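Long-range contacts in R-imine reductase (Streptomyces kanamyceticus, PDB 3ZGY), which catalyses the NADPH-dependent, R-selective reduction of an imine substrate: residues H19-V24 against A75-V80; V150-P155 against A171-L176; A250-H255 against Y296-E301. All coordinates share one frame; numbering follows the deposited sequence.

Contact 1: residues H19-V24 against A75-V80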
ATOM      1  N   HIS D  19      39.333  14.154   0.085  1.00 67.26           N
ATOM      2  CA  HIS D  19      39.929  14.521   1.342  1.00 69.89           C
ATOM      3  C   HIS D  19      39.161  14.018   2.560  1.00 78.10           C
ATOM      4  O   HIS D  19      39.611  14.322   3.643  1.00 72.75           O
ATOM      5  CB  HIS D  19      40.233  16.035   1.355  1.00 72.41           C
ATOM      6  CG  HIS D  19      41.104  16.460   0.205  1.00 81.85           C
ATOM      7  ND1 HIS D  19      40.587  16.957  -0.979  1.00 88.88           N
ATOM      8  CD2 HIS D  19      42.441  16.358   0.016  1.00 76.76           C
ATOM      9  CE1 HIS D  19      41.572  17.187  -1.826  1.00 87.12           C
ATOM     10  NE2 HIS D  19      42.706  16.828  -1.249  1.00 78.67           N
ATOM     11  N   THR D  20      38.063  13.238   2.437  1.00 74.27           N
ATOM     12  CA  THR D  20      37.412  12.695   3.638  1.00 64.40           C
ATOM     13  C   THR D  20      37.426  11.186   3.758  1.00 51.67           C
ATOM     14  O   THR D  20      36.616  10.507   3.143  1.00 54.99           O
ATOM     15  CB  THR D  20      35.951  13.098   3.674  1.00 69.15           C
ATOM     16  OG1 THR D  20      35.843  14.447   3.252  1.00 72.51           O
ATOM     17  CG2 THR D  20      35.401  12.911   5.114  1.00 75.83           C
ATOM     18  N   PRO D  21      38.298  10.659   4.580  1.00 42.85           N
ATOM     19  CA  PRO D  21      38.302   9.229   4.808  1.00 45.43           C
ATOM     20  C   PRO D  21      37.077   8.716   5.553  1.00 46.32           C
ATOM     21  O   PRO D  21      36.559   9.423   6.418  1.00 54.99           O
ATOM     22  CB  PRO D  21      39.557   8.986   5.649  1.00 41.75           C
ATOM     23  CG  PRO D  21      40.083  10.315   6.039  1.00 40.04           C
ATOM     24  CD  PRO D  21      39.177  11.382   5.495  1.00 45.26           C
ATOM     25  N   VAL D  22      36.611   7.518   5.160  1.00 49.55           N
ATOM     26  CA  VAL D  22      35.457   6.867   5.751  1.00 49.90           C
ATOM     27  C   VAL D  22      35.663   5.353   5.900  1.00 46.76           C
ATOM     28  O   VAL D  22      36.198   4.732   5.015  1.00 40.76           O
ATOM     29  CB  VAL D  22      34.132   7.150   5.010  1.00 45.86           C
ATOM     30  CG1 VAL D  22      34.177   8.445   4.272  1.00 53.49           C
ATOM     31  CG2 VAL D  22      33.785   6.094   4.061  1.00 56.01           C
ATOM     32  N   THR D  23      35.234   4.802   7.040  1.00 41.06           N
ATOM     33  CA  THR D  23      35.306   3.391   7.329  1.00 39.42           C
ATOM     34  C   THR D  23      33.933   2.768   7.167  1.00 43.18           C
ATOM     35  O   THR D  23      32.898   3.431   7.415  1.00 51.26           O
ATOM     36  CB  THR D  23      35.858   3.169   8.725  1.00 41.36           C
ATOM     37  OG1 THR D  23      37.268   3.491   8.712  1.00 46.19           O
ATOM     38  CG2 THR D  23      35.678   1.758   9.182  1.00 43.42           C
ATOM     39  N   VAL D  24      33.903   1.526   6.670  1.00 40.32           N
ATOM     40  CA  VAL D  24      32.652   0.797   6.544  1.00 39.80           C
ATOM     41  C   VAL D  24      32.839  -0.501   7.261  1.00 42.12           C
ATOM     42  O   VAL D  24      33.742  -1.268   6.936  1.00 48.73           O
ATOM     43  CB  VAL D  24      32.239   0.556   5.089  1.00 39.81           C
ATOM     44  CG1 VAL D  24      31.056  -0.383   5.034  1.00 41.52           C
ATOM     45  CG2 VAL D  24      31.852   1.859   4.422  1.00 44.22           C
ATOM     46  N   ALA D  75      41.041   4.376  11.644  1.00 50.53           N
ATOM     47  CA  ALA D  75      41.350   4.874  10.263  1.00 50.42           C
ATOM     48  C   ALA D  75      40.651   6.137   9.805  1.00 46.95           C
ATOM     49  O   ALA D  75      41.220   6.863   9.027  1.00 54.16           O
ATOM     50  CB  ALA D  75      41.079   3.796   9.230  1.00 48.75           C
ATOM     51  N   SER D  76      39.437   6.408  10.263  1.00 43.85           N
ATOM     52  CA  SER D  76      38.681   7.508   9.678  1.00 44.76           C
ATOM     53  C   SER D  76      37.860   8.278  10.697  1.00 41.93           C
ATOM     54  O   SER D  76      37.425   7.730  11.704  1.00 43.49           O
ATOM     55  CB  SER D  76      37.699   6.955   8.634  1.00 53.59           C
ATOM     56  OG  SER D  76      38.160   5.756   8.040  1.00 51.18           O
ATOM     57  N   PRO D  77      37.625   9.545  10.447  1.00 41.31           N
ATOM     58  CA  PRO D  77      36.790  10.303  11.379  1.00 44.39           C
ATOM     59  C   PRO D  77      35.289   9.979  11.233  1.00 43.70           C
ATOM     60  O   PRO D  77      34.514  10.261  12.154  1.00 46.46           O
ATOM     61  CB  PRO D  77      37.082  11.761  10.988  1.00 38.29           C
ATOM     62  CG  PRO D  77      37.319  11.706   9.540  1.00 41.54           C
ATOM     63  CD  PRO D  77      37.958  10.346   9.266  1.00 43.83           C
ATOM     64  N   LEU D  78      34.900   9.396  10.100  1.00 44.63           N
ATOM     65  CA  LEU D  78      33.508   8.981   9.851  1.00 43.04           C
ATOM     66  C   LEU D  78      33.432   7.468   9.762  1.00 44.37           C
ATOM     67  O   LEU D  78      34.096   6.905   8.902  1.00 52.66           O
ATOM     68  CB  LEU D  78      33.061   9.525   8.528  1.00 36.81           C
ATOM     69  CG  LEU D  78      31.665   9.171   8.089  1.00 36.27           C
ATOM     70  CD1 LEU D  78      30.661   9.727   9.072  1.00 44.00           C
ATOM     71  CD2 LEU D  78      31.376   9.747   6.718  1.00 33.16           C
ATOM     72  N   VAL D  79      32.652   6.820  10.641  1.00 40.19           N
ATOM     73  CA  VAL D  79      32.596   5.369  10.723  1.00 37.31           C
ATOM     74  C   VAL D  79      31.187   4.886  10.437  1.00 39.20           C
ATOM     75  O   VAL D  79      30.274   5.193  11.177  1.00 36.81           O
ATOM     76  CB  VAL D  79      32.978   4.870  12.106  1.00 36.35           C
ATOM     77  CG1 VAL D  79      32.918   3.349  12.194  1.00 37.38           C
ATOM     78  CG2 VAL D  79      34.383   5.313  12.399  1.00 38.34           C
ATOM     79  N   VAL D  80      31.004   4.105   9.366  1.00 39.79           N
ATOM     80  CA  VAL D  80      29.673   3.642   8.990  1.00 36.33           C
ATOM     81  C   VAL D  80      29.527   2.164   9.305  1.00 35.66           C
ATOM     82  O   VAL D  80      30.359   1.365   8.940  1.00 40.82           O
ATOM     83  CB  VAL D  80      29.430   3.896   7.525  1.00 35.30           C
ATOM     84  CG1 VAL D  80      28.074   3.319   7.096  1.00 40.09           C
ATOM     85  CG2 VAL D  80      29.429   5.369   7.229  1.00 35.12           C
TER
HETATM   86  O   HOH W   1      39.421   5.517   5.533  1.00 45.87           O
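Thr23 carries OG1 beside its own backbone N and anti to its carbonyl carbon (chi1 -72°), which turns the hydroxyl to Ser76; the OG of Ser76, likewise anti to its carbonyl carbon, comes to meet it. Thr23 OG1 and Ser76 OG lie 2.5 Å apart, a distance at which a hydrogen bond is plausible but remains doubtful. Thr23 OG1 also bonds to Ala72 O in the preceding helix, and Ser76 OG has a water 2.8 Å away.

Beyond this polar corner the chains run as parallel strands, 22-24 against 78-80, their axes 18° apart. Thr23 sits between two residues of its neighbour, the usual parallel ladder: Thr23 N bonds to Leu78 O at 3.0 Å, and Thr23 O accepts Val80 N at 2.8 Å. Val22 CA and Val24 CA each add a C-H...O contact, to Leu78 O and Val80 O.

Val22 and Leu78 lie side by side, CG1 of the valine 3.9 Å from CD2 of the leucine. Val24 and Val80 project from the same face, where Phe38 of helix 29-40 packs on Val22, Val24 and Val80. Before the strands begin, the side chains of Pro21 and Pro77 cross at about a right angle, Pro21 CG 3.9 Å from Pro77 CD.

These two strands are the central neighbours of a Rossmann-type sheet, and Val24 leads into the glycine-rich turn whose Leu27 and Gly28 bind NADP(+). The chemistry therefore divides: backbone bonds fix the register, hydrocarbon seals the helix-covered face, and the hydroxyl of Thr23 ties its strand to the last turn of helix 69-75 through Ala72 O, with Ser76 OG close beside it.

Contact 2: residues V150-P155 against A171-L176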
ATOM      1  N   VAL D 150      18.001   6.598   1.922  1.00 53.01           N
ATOM      2  CA  VAL D 150      18.759   6.349   3.143  1.00 42.81           C
ATOM      3  C   VAL D 150      18.359   7.389   4.095  1.00 42.62           C
ATOM      4  O   VAL D 150      18.535   8.563   3.819  1.00 43.85           O
ATOM      5  CB  VAL D 150      20.245   6.463   2.890  1.00 40.12           C
ATOM      6  CG1 VAL D 150      20.964   6.197   4.176  1.00 43.75           C
ATOM      7  CG2 VAL D 150      20.665   5.468   1.834  1.00 37.41           C
ATOM      8  N   LEU D 151      17.737   6.975   5.184  1.00 45.41           N
ATOM      9  CA  LEU D 151      17.215   7.917   6.194  1.00 45.57           C
ATOM     10  C   LEU D 151      18.203   8.067   7.328  1.00 41.35           C
ATOM     11  O   LEU D 151      18.912   7.116   7.672  1.00 39.68           O
ATOM     12  CB  LEU D 151      15.907   7.419   6.723  1.00 48.06           C
ATOM     13  CG  LEU D 151      14.884   7.075   5.632  1.00 50.44           C
ATOM     14  CD1 LEU D 151      13.651   6.480   6.274  1.00 49.57           C
ATOM     15  CD2 LEU D 151      14.504   8.281   4.804  1.00 59.79           C
ATOM     16  N   LEU D 152      18.319   9.273   7.846  1.00 36.87           N
ATOM     17  CA  LEU D 152      19.298   9.543   8.896  1.00 41.19           C
ATOM     18  C   LEU D 152      18.631  10.394   9.954  1.00 39.18           C
ATOM     19  O   LEU D 152      17.856  11.272   9.620  1.00 44.10           O
ATOM     20  CB  LEU D 152      20.481  10.298   8.308  1.00 42.69           C
ATOM     21  CG  LEU D 152      21.321   9.570   7.272  1.00 42.24           C
ATOM     22  CD1 LEU D 152      22.337  10.500   6.688  1.00 45.96           C
ATOM     23  CD2 LEU D 152      22.059   8.395   7.851  1.00 43.35           C
ATOM     24  N   SER D 153      18.938  10.157  11.216  1.00 34.37           N
ATOM     25  CA  SER D 153      18.363  10.960  12.269  1.00 33.17           C
ATOM     26  C   SER D 153      19.360  11.054  13.386  1.00 35.39           C
ATOM     27  O   SER D 153      20.239  10.179  13.547  1.00 33.16           O
ATOM     28  CB  SER D 153      17.043  10.357  12.750  1.00 37.09           C
ATOM     29  OG  SER D 153      17.233   8.983  13.122  1.00 35.95           O
ATOM     30  N   GLY D 154      19.261  12.137  14.162  1.00 40.24           N
ATOM     31  CA  GLY D 154      20.388  12.544  15.043  1.00 43.70           C
ATOM     32  C   GLY D 154      20.669  14.019  14.960  1.00 40.25           C
ATOM     33  O   GLY D 154      20.056  14.748  14.173  1.00 44.29           O
ATOM     34  N   PRO D 155      21.581  14.494  15.789  1.00 38.54           N
ATOM     35  CA  PRO D 155      21.715  15.944  15.843  1.00 41.11           C
ATOM     36  C   PRO D 155      22.417  16.494  14.597  1.00 41.17           C
ATOM     37  O   PRO D 155      23.320  15.849  14.071  1.00 41.84           O
ATOM     38  CB  PRO D 155      22.543  16.153  17.096  1.00 35.91           C
ATOM     39  CG  PRO D 155      23.327  14.904  17.227  1.00 36.22           C
ATOM     40  CD  PRO D 155      22.341  13.845  16.850  1.00 39.78           C
ATOM     41  N   ALA D 171      20.982  10.555  -3.968  1.00 62.37           N
ATOM     42  CA  ALA D 171      20.266  11.796  -3.790  1.00 61.48           C
ATOM     43  C   ALA D 171      19.103  11.549  -2.836  1.00 60.03           C
ATOM     44  O   ALA D 171      18.570  12.492  -2.254  1.00 63.85           O
ATOM     45  CB  ALA D 171      19.775  12.332  -5.127  1.00 58.51           C
ATOM     46  N   GLY D 172      18.694  10.301  -2.702  1.00 57.82           N
ATOM     47  CA  GLY D 172      17.627   9.999  -1.772  1.00 63.89           C
ATOM     48  C   GLY D 172      18.037  10.000  -0.302  1.00 60.44           C
ATOM     49  O   GLY D 172      17.186   9.763   0.569  1.00 52.39           O
ATOM     50  N   THR D 173      19.332  10.222  -0.033  1.00 51.89           N
ATOM     51  CA  THR D 173      19.843  10.376   1.324  1.00 45.87           C
ATOM     52  C   THR D 173      19.245  11.593   2.027  1.00 43.01           C
ATOM     53  O   THR D 173      19.388  12.678   1.569  1.00 50.16           O
ATOM     54  CB  THR D 173      21.352  10.522   1.324  1.00 48.39           C
ATOM     55  OG1 THR D 173      21.921   9.363   0.725  1.00 62.32           O
ATOM     56  CG2 THR D 173      21.868  10.651   2.725  1.00 49.46           C
ATOM     57  N   THR D 174      18.517  11.380   3.114  1.00 44.54           N
ATOM     58  CA  THR D 174      17.742  12.400   3.702  1.00 41.12           C
ATOM     59  C   THR D 174      17.823  12.407   5.244  1.00 43.47           C
ATOM     60  O   THR D 174      17.727  11.385   5.904  1.00 46.39           O
ATOM     61  CB  THR D 174      16.272  12.405   3.149  1.00 45.79           C
ATOM     62  OG1 THR D 174      15.362  12.674   4.202  1.00 49.94           O
ATOM     63  CG2 THR D 174      15.848  11.121   2.523  1.00 50.51           C
ATOM     64  N   TYR D 175      17.982  13.616   5.779  1.00 39.98           N
ATOM     65  CA  TYR D 175      18.134  13.876   7.176  1.00 40.08           C
ATOM     66  C   TYR D 175      16.807  14.211   7.697  1.00 42.32           C
ATOM     67  O   TYR D 175      16.226  15.145   7.238  1.00 38.53           O
ATOM     68  CB  TYR D 175      19.029  15.087   7.420  1.00 41.09           C
ATOM     69  CG  TYR D 175      19.042  15.504   8.867  1.00 36.57           C
ATOM     70  CD1 TYR D 175      19.797  14.829   9.782  1.00 35.08           C
ATOM     71  CD2 TYR D 175      18.306  16.593   9.305  1.00 40.47           C
ATOM     72  CE1 TYR D 175      19.815  15.201  11.111  1.00 35.09           C
ATOM     73  CE2 TYR D 175      18.304  17.004  10.648  1.00 35.59           C
ATOM     74  CZ  TYR D 175      19.050  16.300  11.540  1.00 37.51           C
ATOM     75  OH  TYR D 175      19.082  16.710  12.851  1.00 38.12           O
ATOM     76  N   LEU D 176      16.347  13.466   8.697  1.00 47.17           N
ATOM     77  CA  LEU D 176      14.951  13.514   9.133  1.00 43.78           C
ATOM     78  C   LEU D 176      14.720  14.386  10.327  1.00 43.75           C
ATOM     79  O   LEU D 176      13.588  14.740  10.598  1.00 48.99           O
ATOM     80  CB  LEU D 176      14.528  12.112   9.520  1.00 45.40           C
ATOM     81  CG  LEU D 176      14.357  11.065   8.436  1.00 46.84           C
ATOM     82  CD1 LEU D 176      14.178   9.717   9.130  1.00 45.26           C
ATOM     83  CD2 LEU D 176      13.119  11.399   7.598  1.00 46.06           C
TER
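Thr173 meets Val150 first: its CA sends a C-H...O contact to Val150 O at 3.4 Å, and its CG2 reaches Leu152 CD1 at 4.0 Å. Its OG1 turns to Gly170 O instead, a bond made within its own approach loop.

Thr174 supplies the ladder in both directions. Its N binds Val150 O at 2.9 Å, while its O accepts Leu152 N over the same length but with a bent N-H angle of 137°. The pairing is parallel.

Tyr175 has CG anti to its backbone N (chi1 172°), and from there the ring runs alongside the neighbouring chain until OH donates to Gly154 O at 2.6 Å. This oxygen lies at the ring edge and in the ring plane. Phe159 of helix 156-159 meets the tyrosine ring with the planes about 15° apart, and it touches Leu152 too, so the first of the connecting helices lies against the face that carries Leu152 and Tyr175.

Leu176 makes the last backbone bond between the two segments, its N on Leu152 O at 2.8 Å, and its CD1 packs against Leu151 CB at 3.8 Å. Tyr186 of helix 182-209 touches both leucines, and Phe221 of the second subunit packs on Leu151.

Strands 150-153 and 173-175 are thus joined by a helical crossover at one edge of the sheet. Leu152 is gripped through both N and O, and just before Pro155, at the N-cap position of helix 156-159, the phenol bond adds a side-chain tie at Gly154, where backbone bonding continues to Gly177.

Contact 3: residues A250-H255 against Y296-E301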
ATOM      1  N   ALA D 250     -18.387  10.331   2.609  1.00 80.84           N
ATOM      2  CA  ALA D 250     -17.854   8.971   2.692  1.00 85.17           C
ATOM      3  C   ALA D 250     -17.651   8.517   4.136  1.00 79.60           C
ATOM      4  O   ALA D 250     -16.576   8.092   4.517  1.00 76.66           O
ATOM      5  CB  ALA D 250     -16.556   8.854   1.890  1.00 83.94           C
ATOM      6  N   ALA D 251     -18.714   8.549   4.919  1.00 75.27           N
ATOM      7  CA  ALA D 251     -18.615   8.256   6.335  1.00 74.47           C
ATOM      8  C   ALA D 251     -18.384   6.782   6.609  1.00 73.87           C
ATOM      9  O   ALA D 251     -18.751   5.920   5.826  1.00 83.05           O
ATOM     10  CB  ALA D 251     -19.869   8.700   7.052  1.00 84.62           C
ATOM     11  N   ILE D 252     -17.825   6.498   7.771  1.00 68.70           N
ATOM     12  CA  ILE D 252     -17.427   5.140   8.122  1.00 66.77           C
ATOM     13  C   ILE D 252     -18.587   4.196   8.047  1.00 69.69           C
ATOM     14  O   ILE D 252     -18.396   3.036   7.709  1.00 77.37           O
ATOM     15  CB  ILE D 252     -16.734   5.096   9.514  1.00 59.95           C
ATOM     16  CG1 ILE D 252     -15.340   5.700   9.388  1.00 69.71           C
ATOM     17  CG2 ILE D 252     -16.555   3.687  10.039  1.00 58.05           C
ATOM     18  CD1 ILE D 252     -14.736   6.137  10.706  1.00 83.34           C
ATOM     19  N   ASP D 253     -19.779   4.668   8.422  1.00 79.86           N
ATOM     20  CA  ASP D 253     -21.018   3.875   8.301  1.00 79.98           C
ATOM     21  C   ASP D 253     -21.171   3.338   6.866  1.00 76.18           C
ATOM     22  O   ASP D 253     -21.313   2.130   6.686  1.00 75.49           O
ATOM     23  CB  ASP D 253     -22.244   4.711   8.662  1.00 84.61           C
ATOM     24  CG  ASP D 253     -22.400   4.944  10.168  1.00 86.70           C
ATOM     25  OD1 ASP D 253     -22.106   4.027  10.974  1.00 91.46           O
ATOM     26  OD2 ASP D 253     -22.849   6.064  10.538  1.00 91.06           O
ATOM     27  N   THR D 254     -21.061   4.226   5.876  1.00 63.33           N
ATOM     28  CA  THR D 254     -21.179   3.859   4.447  1.00 73.51           C
ATOM     29  C   THR D 254     -20.203   2.745   4.043  1.00 81.33           C
ATOM     30  O   THR D 254     -20.533   1.865   3.240  1.00110.22           O
ATOM     31  CB  THR D 254     -20.841   5.045   3.428  1.00 76.96           C
ATOM     32  OG1 THR D 254     -20.778   6.290   4.107  1.00 79.70           O
ATOM     33  CG2 THR D 254     -21.869   5.166   2.270  1.00 97.43           C
ATOM     34  N   HIS D 255     -18.979   2.807   4.552  1.00 79.85           N
ATOM     35  CA  HIS D 255     -17.963   1.787   4.233  1.00 72.12           C
ATOM     36  C   HIS D 255     -18.453   0.397   4.608  1.00 69.19           C
ATOM     37  O   HIS D 255     -18.248  -0.567   3.886  1.00 73.12           O
ATOM     38  CB  HIS D 255     -16.635   2.120   4.955  1.00 75.88           C
ATOM     39  CG  HIS D 255     -15.885   3.275   4.349  1.00 66.72           C
ATOM     40  ND1 HIS D 255     -14.730   3.108   3.623  1.00 64.23           N
ATOM     41  CD2 HIS D 255     -16.141   4.606   4.336  1.00 68.76           C
ATOM     42  CE1 HIS D 255     -14.288   4.283   3.209  1.00 69.42           C
ATOM     43  NE2 HIS D 255     -15.130   5.212   3.625  1.00 73.86           N
ATOM     44  N   TYR D 296     -13.049   8.300   7.199  1.00 56.71           N
ATOM     45  CA  TYR D 296     -12.226   7.104   7.474  1.00 56.10           C
ATOM     46  C   TYR D 296     -11.061   7.443   8.414  1.00 56.96           C
ATOM     47  O   TYR D 296     -10.738   6.672   9.297  1.00 50.26           O
ATOM     48  CB  TYR D 296     -11.730   6.437   6.163  1.00 57.42           C
ATOM     49  CG  TYR D 296     -11.262   5.006   6.356  1.00 56.82           C
ATOM     50  CD1 TYR D 296      -9.951   4.720   6.698  1.00 54.55           C
ATOM     51  CD2 TYR D 296     -12.128   3.939   6.219  1.00 53.04           C
ATOM     52  CE1 TYR D 296      -9.518   3.401   6.883  1.00 55.57           C
ATOM     53  CE2 TYR D 296     -11.692   2.615   6.412  1.00 58.01           C
ATOM     54  CZ  TYR D 296     -10.387   2.355   6.748  1.00 54.62           C
ATOM     55  OH  TYR D 296      -9.961   1.065   6.957  1.00 59.50           O
ATOM     56  N   PRO D 297     -10.477   8.647   8.281  1.00 62.66           N
ATOM     57  CA  PRO D 297      -9.322   8.956   9.126  1.00 63.08           C
ATOM     58  C   PRO D 297      -9.577   8.948  10.613  1.00 61.65           C
ATOM     59  O   PRO D 297      -8.641   8.918  11.381  1.00 61.44           O
ATOM     60  CB  PRO D 297      -8.910  10.349   8.660  1.00 68.88           C
ATOM     61  CG  PRO D 297      -9.347  10.397   7.236  1.00 70.09           C
ATOM     62  CD  PRO D 297     -10.645   9.654   7.213  1.00 65.34           C
ATOM     63  N   ALA D 298     -10.824   8.974  11.037  1.00 61.57           N
ATOM     64  CA  ALA D 298     -11.117   8.829  12.457  1.00 54.72           C
ATOM     65  C   ALA D 298     -10.672   7.495  12.991  1.00 54.69           C
ATOM     66  O   ALA D 298     -10.636   7.289  14.197  1.00 68.94           O
ATOM     67  CB  ALA D 298     -12.591   8.984  12.690  1.00 60.41           C
ATOM     68  N   LEU D 299     -10.355   6.570  12.106  1.00 51.63           N
ATOM     69  CA  LEU D 299      -9.851   5.297  12.542  1.00 54.84           C
ATOM     70  C   LEU D 299      -8.430   5.385  13.127  1.00 59.94           C
ATOM     71  O   LEU D 299      -7.943   4.404  13.691  1.00 54.92           O
ATOM     72  CB  LEU D 299      -9.867   4.288  11.403  1.00 54.67           C
ATOM     73  CG  LEU D 299     -10.901   3.182  11.533  1.00 62.13           C
ATOM     74  CD1 LEU D 299     -12.286   3.736  11.278  1.00 72.92           C
ATOM     75  CD2 LEU D 299     -10.603   2.102  10.528  1.00 65.20           C
ATOM     76  N   ILE D 300      -7.759   6.527  12.981  1.00 60.19           N
ATOM     77  CA  ILE D 300      -6.451   6.712  13.615  1.00 55.19           C
ATOM     78  C   ILE D 300      -6.546   6.434  15.124  1.00 55.93           C
ATOM     79  O   ILE D 300      -5.582   5.937  15.717  1.00 53.36           O
ATOM     80  CB  ILE D 300      -5.854   8.118  13.324  1.00 55.88           C
ATOM     81  CG1 ILE D 300      -4.424   8.239  13.827  1.00 50.17           C
ATOM     82  CG2 ILE D 300      -6.674   9.228  13.969  1.00 56.20           C
ATOM     83  CD1 ILE D 300      -3.409   7.569  12.942  1.00 48.64           C
ATOM     84  N   GLU D 301      -7.694   6.712  15.745  1.00 57.28           N
ATOM     85  CA  GLU D 301      -7.896   6.378  17.186  1.00 58.74           C
ATOM     86  C   GLU D 301      -7.797   4.894  17.500  1.00 54.77           C
ATOM     87  O   GLU D 301      -7.293   4.491  18.540  1.00 53.22           O
ATOM     88  CB  GLU D 301      -9.206   6.943  17.677  1.00 56.56           C
ATOM     89  CG  GLU D 301      -9.108   8.468  17.750  1.00 79.07           C
ATOM     90  CD  GLU D 301     -10.414   9.170  18.076  1.00 89.74           C
ATOM     91  OE1 GLU D 301     -11.395   8.485  18.431  1.00105.97           O
ATOM     92  OE2 GLU D 301     -10.449  10.414  17.991  1.00 90.21           O
TER
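Ile252 makes the close part of this contact, packing on Tyr296, Ala298 and Leu299. Its CB bond does not aim at the other segment, but CD1 is carried there by an extended chain (chi2 161°), ending 3.5 Å from Leu299 CD1 and 4.1 Å from Ala298 CB; CG1 rests 3.9 Å from Tyr296 CA. The isoleucine and Leu299 side chains cross obliquely, and all four residues are buried. An alanine here, ending at CB, would probably leave Leu299 CD1, the Ala298 methyl and Tyr296 CA without their hydrocarbon partner from the start of helix 252-269.

One turn on, His255 makes a sparser contact. Tyr296 CD2 stands over one face of the imidazole, toward the ring rim and 3.7 Å from His255 CE1, but the planes meet at 46° and the centroids are 5.2 Å apart, so the two rings meet obliquely. His255 NE2 gives a weak bond to Ala250 O, which lies at the imidazole edge and in its plane. No hydrogen bond joins the two segments. The solvent side is the outer flank of the helix, with Asp253 and Thr254; Thr254 OG1 turns back to Ala251 O at 2.7 Å, at the helix N-cap.

The second subunit completes the ring side: its Trp195 ring packs against both rings and bonds to His255 ND1, while its Asn199 takes Tyr296 OH, both residues on that subunit's helix 182-209. Such an all-helical C-terminal domain packed on the partner's long interdomain helix is characteristic of the reciprocal, domain-swapped dimers of imine reductases.

In the fold
Contacts 1, 2 and 3 follow one another in series along the chain. The first two share one mixed sheet in the N-terminal Rossmann-type domain: contact 1 joins central strands 22-25 and 78-81, whereas contact 2 lies at the edge, with strands 105-108 and 130-136 in between. Their centres are about 18 Å apart. Contact 3 belongs to the helical C-terminal domain, its centre about 33 Å from that of contact 2 and about 50 Å from that of contact 1, across the chain's centre. Helix 182-209 spans the gap: its start packs on contact 2, and the second subunit's copy meets contact 3, so the nucleotide-binding sheet and the dimer interface are linked by one helix.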